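Local coordinates for hypothetical protein Llacc01001955 (Lactococcus lactis, PDB 1ZUJ), which is a Dps protein that binds DNA, for which its N-terminal helix is required, and probably helps protect the cell against oxidative stress, at residues E81-P86 with Q136-F141. Residues are numbered along the deposited sequence; the frame is centred on the assembly and turned at random.
Sequences ENELVP and QKEEKF
K140 reaches across to E83 and shares its ammonium group between two carboxylates, a small worked example of how one lysine can tie two loops together. Its NZ lies 3.1 Å from E83 OE1, where it meets the lone pair facing away from the other carboxylate oxygen, and 2.7 Å from E138 OE1, approached nearly along the C-O axis. E83 OE1 and E138 OE1 are 4.3 Å apart, and the lysine charge probably offsets their mutual repulsion. E83 OE1 is gripped a second time by the hydroxyl of T25, just before helix 26-50, while its partner OE2 takes a weak bond from the backbone N of L84.

Most of the buried surface belongs to K140 and E81: with CG anti to its carbonyl carbon (chi1 -49°), the lysine chain sets out toward loop 81-86, and its aliphatic part passes obliquely across E81, whose CD is 3.9 Å from K140 CB. By contrast, N82 and E139 are exposed and turn away from the contact; L155 of a second subunit packs on E81. Were K140 replaced by alanine, E83 and E138 would probably face each other without their shared counter-charge. Here a surface salt-bridge network joins the loop after helix 54-80 to the turn before helix 141-165, at one end of the four-helix bundle from which the Dps dodecamer is built.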
loop_
_atom_site.group_PDB
_atom_site.type_symbol
_atom_site.label_atom_id
_atom_site.label_comp_id
_atom_site.label_asym_id
_atom_site.label_seq_id
_atom_site.Cartn_x
_atom_site.Cartn_y
_atom_site.Cartn_z
ATOM N N GLU A 81 -14.072 21.386 -24.593
ATOM C CA GLU A 81 -15.211 21.859 -25.407
ATOM C C GLU A 81 -14.905 23.192 -26.139
ATOM O O GLU A 81 -15.683 24.152 -26.033
ATOM C CB GLU A 81 -16.467 22.027 -24.523
ATOM C CG GLU A 81 -17.236 20.732 -24.250
ATOM C CD GLU A 81 -18.498 20.576 -25.091
ATOM O OE1 GLU A 81 -18.977 21.581 -25.647
ATOM O OE2 GLU A 81 -19.018 19.441 -25.205
ATOM N N ASN A 82 -13.804 23.224 -26.902
ATOM C CA ASN A 82 -13.161 24.473 -27.372
ATOM C C ASN A 82 -13.815 25.793 -26.923
ATOM O O ASN A 82 -14.522 26.433 -27.701
ATOM C CB ASN A 82 -12.988 24.473 -28.901
ATOM C CG ASN A 82 -11.960 25.501 -29.368
ATOM O OD1 ASN A 82 -10.962 25.160 -30.011
ATOM N ND2 ASN A 82 -12.193 26.766 -29.023
ATOM N N GLU A 83 -13.564 26.187 -25.675
ATOM C CA GLU A 83 -14.074 27.444 -25.128
ATOM C C GLU A 83 -12.969 28.231 -24.424
ATOM O O GLU A 83 -11.885 27.714 -24.162
ATOM C CB GLU A 83 -15.244 27.184 -24.170
ATOM C CG GLU A 83 -16.624 27.389 -24.791
ATOM C CD GLU A 83 -17.288 28.721 -24.425
ATOM O OE1 GLU A 83 -18.528 28.799 -24.569
ATOM O OE2 GLU A 83 -16.597 29.690 -24.007
ATOM N N LEU A 84 -13.249 29.497 -24.140
ATOM C CA LEU A 84 -12.293 30.346 -23.442
ATOM C C LEU A 84 -12.286 29.986 -21.960
ATOM O O LEU A 84 -13.316 29.601 -21.399
ATOM C CB LEU A 84 -12.589 31.856 -23.668
ATOM C CG LEU A 84 -13.294 32.810 -22.658
ATOM C CD1 LEU A 84 -14.763 32.420 -22.366
ATOM C CD2 LEU A 84 -12.509 33.015 -21.340
ATOM N N VAL A 85 -11.114 30.107 -21.342
ATOM C CA VAL A 85 -10.965 29.948 -19.899
ATOM C C VAL A 85 -10.041 31.049 -19.394
ATOM O O VAL A 85 -8.968 31.255 -19.955
ATOM C CB VAL A 85 -10.358 28.550 -19.522
ATOM C CG1 VAL A 85 -10.142 28.418 -18.018
ATOM C CG2 VAL A 85 -11.248 27.418 -20.017
ATOM N N PRO A 86 -10.448 31.762 -18.353
ATOM C CA PRO A 86 -9.545 32.680 -17.644
ATOM C C PRO A 86 -8.180 32.064 -17.298
ATOM O O PRO A 86 -8.053 30.846 -17.194
ATOM C CB PRO A 86 -10.325 33.014 -16.372
ATOM C CG PRO A 86 -11.743 32.907 -16.767
ATOM C CD PRO A 86 -11.809 31.798 -17.793
ATOM N N GLN A 136 -26.838 23.040 -19.841
ATOM C CA GLN A 136 -28.007 22.189 -20.109
ATOM C C GLN A 136 -28.681 22.557 -21.446
ATOM O O GLN A 136 -29.264 21.697 -22.128
ATOM C CB GLN A 136 -29.027 22.317 -18.962
ATOM C CG GLN A 136 -29.646 21.007 -18.481
ATOM C CD GLN A 136 -30.536 21.195 -17.252
ATOM O OE1 GLN A 136 -30.994 20.217 -16.665
ATOM N NE2 GLN A 136 -30.783 22.447 -16.865
ATOM N N LYS A 137 -28.600 23.840 -21.804
ATOM C CA LYS A 137 -29.106 24.338 -23.083
ATOM C C LYS A 137 -28.128 24.000 -24.225
ATOM O O LYS A 137 -28.503 23.313 -25.172
ATOM C CB LYS A 137 -29.371 25.853 -23.005
ATOM C CG LYS A 137 -30.483 26.245 -22.014
ATOM C CD LYS A 137 -31.613 27.052 -22.678
ATOM C CE LYS A 137 -32.497 26.185 -23.595
ATOM N NZ LYS A 137 -32.896 26.868 -24.871
ATOM N N GLU A 138 -26.871 24.434 -24.107
ATOM C CA GLU A 138 -25.894 24.273 -25.196
ATOM C C GLU A 138 -25.627 22.804 -25.486
ATOM O O GLU A 138 -24.921 22.483 -26.453
ATOM C CB GLU A 138 -24.548 24.986 -24.929
ATOM C CG GLU A 138 -24.575 26.133 -23.923
ATOM C CD GLU A 138 -23.478 27.170 -24.126
ATOM O OE1 GLU A 138 -22.411 26.844 -24.705
ATOM O OE2 GLU A 138 -23.694 28.328 -23.690
ATOM N N GLU A 139 -26.183 21.919 -24.652
ATOM C CA GLU A 139 -25.972 20.484 -24.774
ATOM C C GLU A 139 -24.465 20.196 -24.798
ATOM O O GLU A 139 -23.989 19.408 -25.606
ATOM C CB GLU A 139 -26.704 19.906 -26.001
ATOM C CG GLU A 139 -28.206 19.666 -25.795
ATOM C CD GLU A 139 -28.956 19.331 -27.095
ATOM O OE1 GLU A 139 -29.339 20.283 -27.815
ATOM O OE2 GLU A 139 -29.172 18.128 -27.410
ATOM N N LYS A 140 -23.729 20.882 -23.921
ATOM C CA LYS A 140 -22.355 20.536 -23.603
ATOM C C LYS A 140 -22.504 19.457 -22.547
ATOM O O LYS A 140 -22.825 19.756 -21.396
ATOM C CB LYS A 140 -21.584 21.735 -23.026
ATOM C CG LYS A 140 -21.690 23.058 -23.819
ATOM C CD LYS A 140 -20.312 23.673 -24.215
ATOM C CE LYS A 140 -20.158 25.159 -23.837
ATOM N NZ LYS A 140 -19.854 26.076 -24.997
ATOM N N PHE A 141 -22.314 18.201 -22.933
ATOM C CA PHE A 141 -22.803 17.087 -22.115
ATOM C C PHE A 141 -21.906 16.749 -20.923
ATOM O O PHE A 141 -22.366 16.748 -19.776
ATOM C CB PHE A 141 -23.028 15.841 -22.980
ATOM C CG PHE A 141 -24.207 15.944 -23.931
ATOM C CD1 PHE A 141 -24.112 15.426 -25.218
ATOM C CD2 PHE A 141 -25.411 16.537 -23.539
ATOM C CE1 PHE A 141 -25.183 15.504 -26.106
ATOM C CE2 PHE A 141 -26.495 16.620 -24.428
ATOM C CZ PHE A 141 -26.379 16.102 -25.713
#